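PDB 5Z87: EmGH1 from Erythrobacter marinus, which probably hydrolyses beta-glucosidic bonds as a family 3 glycoside hydrolase, and may also act on beta-xylosides and alpha-L-arabinofuranosides. Local coordinates for residues 281-286 with 322-327; 312-317 with 346-351. One frame throughout, in Å; residues are numbered along the deposited sequence.

Contact 1 (281-286 with 322-327); sequences HGEIDG and SLHGVA
His324 turns its imidazole toward 281-283 and uses both ring nitrogens, NE2 directly on the His281 carbonyl and ND1 through a water to Glu283. The NE2 corner meets the carbonyl O of His281 edge-on, at 2.9 Å from NE2 to O, and the acceptor lies within 3° of the ring plane. Seen from the other partner, the N-H arrives in the carbonyl plane with a C=O...N angle of 158°, so the bond is well directed and, with the water on ND1, favours this rotation of the ring. This bond places the proton on NE2. His324 holds CG beside its own backbone N and anti to the carbonyl carbon (chi1 -69°), which carries the ring across to the strand.

Glu283 comes to the same ring obliquely, its CB 3.7 Å from His324 CE1. Its chain then bends at chi2, and a water bridges the two polar ends, 2.8 Å from Glu283 OE2 and 2.9 Å from His324 ND1. The other carboxylate oxygen turns back on its own hairpin: Gly286 N donates to Glu283 OE1 from above the carboxylate plane, at 2.7 Å. Lys643 of the second subunit forms a salt bridge with the same OE1. A leucine in place of His324 would probably leave the His281 carbonyl without this donor and the bridging water without one of its anchors. Farther along, Val326 sets CG2 against the carbonyl O of Gly286, 4.0 Å away, while its side chain also packs on Pro288 and Met336.

The imidazole of His281 turns off from the interface, its ND1 probably hydrogen-bonded to Asp316, beside the bound dithiothreitol. The contact thus ties the short antiparallel hairpin of 283-284 and 287-288 to the loop after helix 319-322, joining two excursions of the family 3 N-terminal, TIM-barrel-type domain beside its ligand pocket.

Contact 2 (312-317 with 346-351); sequences SDWDDV and LANNGV
Trp314 and Leu346 meet where 312-317 runs against 346-351, and two hydrogen bonds join the segments, one between backbones and one from backbone to a serine side chain. Asp315 N donates to Leu346 O at 2.8 Å, nearly straight (167° at the hydrogen), while Leu346 N donates to Ser312 OG at 2.9 Å. The serine hydroxyl in turn donates a hydrogen bond to Asp313 O. Asp316 N reaches that carbonyl from the opposite face of its plane, closing the type II turn from Asp313 to Asp316.

Apolar and CH-pi packing comes next. Trp314 extends its six-membered ring along 346-348 because chi1 is -179°, CG lying opposite the backbone N. Ala347 CA sits over one face, 4.0 Å from the ring centroid, and Leu346 CG lies 3.5 Å from Trp314 CE3, the two side chains crossing at about a right angle. Asn348 stands nearly upright to the indole, its amide plane turned 83°, with ND2 at the ring edge; its OD1 bonds to Arg67 N. Val317 CG1 and Val351 CG2 touch at 3.5 Å.

Charge is met outside the pair, as Asp315 forms a salt bridge with Arg318. Directed hydrogen bonds, one through Ser312 OG, thus hold the turn bearing Asp313 and Trp314 of the ligand pocket, while packing and a cation-pi contact from Arg67 hold the indole.

Overall arrangement
Four segments from one family 3 N-terminal domain interleave along the chain, in the order 281-286, 312-317, 322-327, 346-351, so the two contacts cross in sequence. Their centres lie about 15 Å apart, on the same side of the chain's centre. Segments 281-286 and 312-317 follow the neighbouring parallel strands 276-279 and 309-311; helix 319-322 connects contact 2 to contact 1, and helix 330-340 leads back. The contacts also touch where His281 CE1 packs on Asp313 OD2, 3.2 Å apart. Loops after two neighbouring barrel strands thus touch beside the dithiothreitol pocket, which His281, Asp313 and Trp314 line, while contact 1 also faces the second subunit.

Contact 1 (281-286 with 322-327)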
loop_
_atom_site.group_PDB
_atom_site.type_symbol
_atom_site.label_atom_id
_atom_site.label_comp_id
_atom_site.label_asym_id
_atom_site.label_seq_id
_atom_site.Cartn_x
_atom_site.Cartn_y
_atom_site.Cartn_z
ATOM N N HIS A 281 -9.936 -4.816 -14.387
ATOM C CA HIS A 281 -10.648 -5.695 -13.454
ATOM C C HIS A 281 -11.139 -4.949 -12.223
ATOM O O HIS A 281 -12.188 -5.281 -11.654
ATOM C CB HIS A 281 -9.725 -6.818 -12.945
ATOM C CG HIS A 281 -9.421 -7.898 -13.935
ATOM N ND1 HIS A 281 -10.239 -8.198 -15.003
ATOM C CD2 HIS A 281 -8.395 -8.787 -13.986
ATOM C CE1 HIS A 281 -9.721 -9.207 -15.682
ATOM N NE2 HIS A 281 -8.600 -9.583 -15.089
ATOM N N GLY A 282 -10.348 -3.994 -11.745
ATOM C CA GLY A 282 -10.421 -3.559 -10.368
ATOM C C GLY A 282 -11.368 -2.399 -10.133
ATOM O O GLY A 282 -12.088 -1.943 -11.022
ATOM N N GLU A 283 -11.362 -1.934 -8.888
ATOM C CA GLU A 283 -12.148 -0.813 -8.402
ATOM C C GLU A 283 -11.216 0.212 -7.772
ATOM O O GLU A 283 -10.133 -0.123 -7.284
ATOM C CB GLU A 283 -13.167 -1.277 -7.357
ATOM C CG GLU A 283 -12.455 -1.705 -6.062
ATOM C CD GLU A 283 -13.207 -1.366 -4.778
ATOM O OE1 GLU A 283 -12.854 -0.336 -4.171
ATOM O OE2 GLU A 283 -14.067 -2.155 -4.326
ATOM N N ILE A 284 -11.656 1.465 -7.763
ATOM C CA ILE A 284 -11.006 2.532 -7.011
ATOM C C ILE A 284 -12.059 3.176 -6.122
ATOM O O ILE A 284 -13.069 3.686 -6.623
ATOM C CB ILE A 284 -10.357 3.579 -7.928
ATOM C CG1 ILE A 284 -9.295 2.912 -8.799
ATOM C CG2 ILE A 284 -9.814 4.757 -7.110
ATOM C CD1 ILE A 284 -8.860 3.744 -9.937
ATOM N N ASP A 285 -11.836 3.136 -4.807
ATOM C CA ASP A 285 -12.762 3.735 -3.849
ATOM C C ASP A 285 -14.180 3.212 -4.061
ATOM O O ASP A 285 -15.153 3.956 -3.971
ATOM C CB ASP A 285 -12.721 5.261 -3.937
ATOM C CG ASP A 285 -13.105 5.934 -2.627
ATOM O OD1 ASP A 285 -12.880 5.323 -1.560
ATOM O OD2 ASP A 285 -13.649 7.070 -2.669
ATOM N N GLY A 286 -14.291 1.920 -4.379
ATOM C CA GLY A 286 -15.571 1.263 -4.559
ATOM C C GLY A 286 -16.187 1.340 -5.951
ATOM O O GLY A 286 -17.267 0.774 -6.156
ATOM N N SER A 322 -21.248 -9.758 -10.216
ATOM C CA SER A 322 -20.943 -11.055 -9.618
ATOM C C SER A 322 -19.669 -11.058 -8.778
ATOM O O SER A 322 -19.484 -11.972 -7.976
ATOM C CB SER A 322 -20.812 -12.119 -10.712
ATOM O OG SER A 322 -19.696 -11.826 -11.547
ATOM N N LEU A 323 -18.776 -10.094 -8.974
ATOM C CA LEU A 323 -17.553 -9.986 -8.191
ATOM C C LEU A 323 -17.599 -8.787 -7.254
ATOM O O LEU A 323 -17.503 -8.963 -6.039
ATOM C CB LEU A 323 -16.330 -9.899 -9.119
ATOM C CG LEU A 323 -14.996 -9.726 -8.376
ATOM C CD1 LEU A 323 -14.721 -10.933 -7.453
ATOM C CD2 LEU A 323 -13.852 -9.532 -9.371
ATOM N N HIS A 324 -17.801 -7.577 -7.797
ATOM C CA HIS A 324 -17.780 -6.352 -7.005
ATOM C C HIS A 324 -19.045 -6.146 -6.173
ATOM O O HIS A 324 -19.004 -5.438 -5.159
ATOM C CB HIS A 324 -17.596 -5.146 -7.923
ATOM C CG HIS A 324 -16.243 -5.063 -8.543
ATOM N ND1 HIS A 324 -15.126 -4.672 -7.834
ATOM C CD2 HIS A 324 -15.823 -5.322 -9.804
ATOM C CE1 HIS A 324 -14.078 -4.677 -8.638
ATOM N NE2 HIS A 324 -14.473 -5.073 -9.838
ATOM N N GLY A 325 -20.177 -6.708 -6.586
ATOM C CA GLY A 325 -21.398 -6.471 -5.834
ATOM C C GLY A 325 -21.933 -5.065 -5.977
ATOM O O GLY A 325 -22.532 -4.533 -5.037
ATOM N N VAL A 326 -21.731 -4.443 -7.133
ATOM C CA VAL A 326 -22.208 -3.093 -7.372
ATOM C C VAL A 326 -23.501 -3.094 -8.177
ATOM O O VAL A 326 -24.423 -2.344 -7.861
ATOM C CB VAL A 326 -21.106 -2.252 -8.048
ATOM C CG1 VAL A 326 -21.669 -0.932 -8.602
ATOM C CG2 VAL A 326 -19.994 -1.979 -7.044
ATOM N N ALA A 327 -23.602 -3.953 -9.190
ATOM C CA ALA A 327 -24.844 -4.138 -9.921
ATOM C C ALA A 327 -25.692 -5.206 -9.242
ATOM O O ALA A 327 -25.180 -6.239 -8.802
ATOM C CB ALA A 327 -24.563 -4.538 -11.373
HETATM O O HOH W 1 -14.198 -4.815 -5.107
#

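Contact 2 (312-317 with 346-351)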
loop_
_atom_site.group_PDB
_atom_site.type_symbol
_atom_site.label_atom_id
_atom_site.label_comp_id
_atom_site.label_asym_id
_atom_site.label_seq_id
_atom_site.Cartn_x
_atom_site.Cartn_y
_atom_site.Cartn_z
ATOM N N SER A 312 -14.270 -4.462 -22.934
ATOM C CA SER A 312 -14.136 -4.960 -21.584
ATOM C C SER A 312 -12.980 -5.949 -21.501
ATOM O O SER A 312 -12.594 -6.581 -22.490
ATOM C CB SER A 312 -15.424 -5.651 -21.139
ATOM O OG SER A 312 -15.446 -6.989 -21.610
ATOM N N ASP A 313 -12.430 -6.086 -20.299
ATOM C CA ASP A 313 -11.626 -7.264 -20.015
ATOM C C ASP A 313 -12.544 -8.480 -19.821
ATOM O O ASP A 313 -13.768 -8.356 -19.675
ATOM C CB ASP A 313 -10.740 -7.015 -18.795
ATOM C CG ASP A 313 -9.494 -7.898 -18.783
ATOM O OD1 ASP A 313 -9.522 -8.970 -19.427
ATOM O OD2 ASP A 313 -8.495 -7.503 -18.146
ATOM N N TRP A 314 -11.934 -9.672 -19.812
ATOM C CA TRP A 314 -12.698 -10.906 -19.951
ATOM C C TRP A 314 -13.779 -11.028 -18.884
ATOM O O TRP A 314 -13.486 -11.112 -17.688
ATOM C CB TRP A 314 -11.786 -12.134 -19.912
ATOM C CG TRP A 314 -12.616 -13.375 -20.073
ATOM C CD1 TRP A 314 -13.110 -14.166 -19.072
ATOM C CD2 TRP A 314 -13.115 -13.928 -21.300
ATOM N NE1 TRP A 314 -13.858 -15.184 -19.600
ATOM C CE2 TRP A 314 -13.875 -15.069 -20.963
ATOM C CE3 TRP A 314 -12.974 -13.584 -22.649
ATOM C CZ2 TRP A 314 -14.505 -15.860 -21.922
ATOM C CZ3 TRP A 314 -13.594 -14.372 -23.601
ATOM C CH2 TRP A 314 -14.355 -15.497 -23.233
ATOM N N ASP A 315 -15.035 -11.057 -19.340
ATOM C CA ASP A 315 -16.240 -11.188 -18.518
ATOM C C ASP A 315 -16.349 -10.125 -17.428
ATOM O O ASP A 315 -17.055 -10.319 -16.446
ATOM C CB ASP A 315 -16.353 -12.584 -17.893
ATOM C CG ASP A 315 -17.800 -13.019 -17.706
ATOM O OD1 ASP A 315 -18.668 -12.535 -18.459
ATOM O OD2 ASP A 315 -18.080 -13.838 -16.812
ATOM N N ASP A 316 -15.713 -8.970 -17.587
ATOM C CA ASP A 316 -15.715 -8.009 -16.495
ATOM C C ASP A 316 -16.991 -7.180 -16.397
ATOM O O ASP A 316 -17.193 -6.530 -15.365
ATOM C CB ASP A 316 -14.515 -7.072 -16.609
ATOM C CG ASP A 316 -13.297 -7.580 -15.850
ATOM O OD1 ASP A 316 -13.434 -8.482 -14.988
ATOM O OD2 ASP A 316 -12.193 -7.071 -16.128
ATOM N N VAL A 317 -17.849 -7.168 -17.426
ATOM C CA VAL A 317 -19.124 -6.462 -17.297
ATOM C C VAL A 317 -20.033 -7.211 -16.333
ATOM O O VAL A 317 -20.571 -6.626 -15.387
ATOM C CB VAL A 317 -19.804 -6.250 -18.668
ATOM C CG1 VAL A 317 -21.059 -5.412 -18.490
ATOM C CG2 VAL A 317 -18.883 -5.521 -19.636
ATOM N N LEU A 346 -16.059 -8.336 -24.059
ATOM C CA LEU A 346 -15.230 -9.519 -24.233
ATOM C C LEU A 346 -15.716 -10.567 -23.240
ATOM O O LEU A 346 -15.468 -10.463 -22.036
ATOM C CB LEU A 346 -13.767 -9.159 -24.017
ATOM C CG LEU A 346 -12.802 -10.331 -23.958
ATOM C CD1 LEU A 346 -12.738 -11.038 -25.305
ATOM C CD2 LEU A 346 -11.427 -9.813 -23.536
ATOM N N ALA A 347 -16.445 -11.567 -23.738
ATOM C CA ALA A 347 -17.038 -12.584 -22.875
ATOM C C ALA A 347 -17.737 -13.659 -23.697
ATOM O O ALA A 347 -18.200 -13.395 -24.811
ATOM C CB ALA A 347 -18.041 -11.961 -21.894
ATOM N N ASN A 348 -17.806 -14.872 -23.162
ATOM C CA ASN A 348 -18.693 -15.898 -23.678
ATOM C C ASN A 348 -20.047 -15.748 -23.008
ATOM O O ASN A 348 -20.125 -15.550 -21.793
ATOM C CB ASN A 348 -18.153 -17.301 -23.406
ATOM C CG ASN A 348 -17.022 -17.670 -24.309
ATOM O OD1 ASN A 348 -16.776 -17.019 -25.330
ATOM N ND2 ASN A 348 -16.307 -18.720 -23.939
ATOM N N ASN A 349 -21.112 -15.851 -23.802
ATOM C CA ASN A 349 -22.466 -15.729 -23.281
ATOM C C ASN A 349 -22.590 -14.488 -22.398
ATOM O O ASN A 349 -23.010 -14.551 -21.244
ATOM C CB ASN A 349 -22.851 -16.997 -22.517
ATOM C CG ASN A 349 -24.304 -17.024 -22.124
ATOM O OD1 ASN A 349 -25.152 -16.486 -22.824
ATOM N ND2 ASN A 349 -24.603 -17.648 -20.991
ATOM N N GLY A 350 -22.178 -13.352 -22.943
ATOM C CA GLY A 350 -22.049 -12.144 -22.152
ATOM C C GLY A 350 -23.381 -11.541 -21.743
ATOM O O GLY A 350 -24.458 -11.895 -22.231
ATOM N N VAL A 351 -23.304 -10.592 -20.809
ATOM C CA VAL A 351 -24.515 -9.903 -20.391
ATOM C C VAL A 351 -24.990 -8.924 -21.464
ATOM O O VAL A 351 -26.174 -8.562 -21.482
ATOM C CB VAL A 351 -24.322 -9.208 -19.022
ATOM C CG1 VAL A 351 -23.939 -10.223 -17.957
ATOM C CG2 VAL A 351 -23.289 -8.080 -19.101
#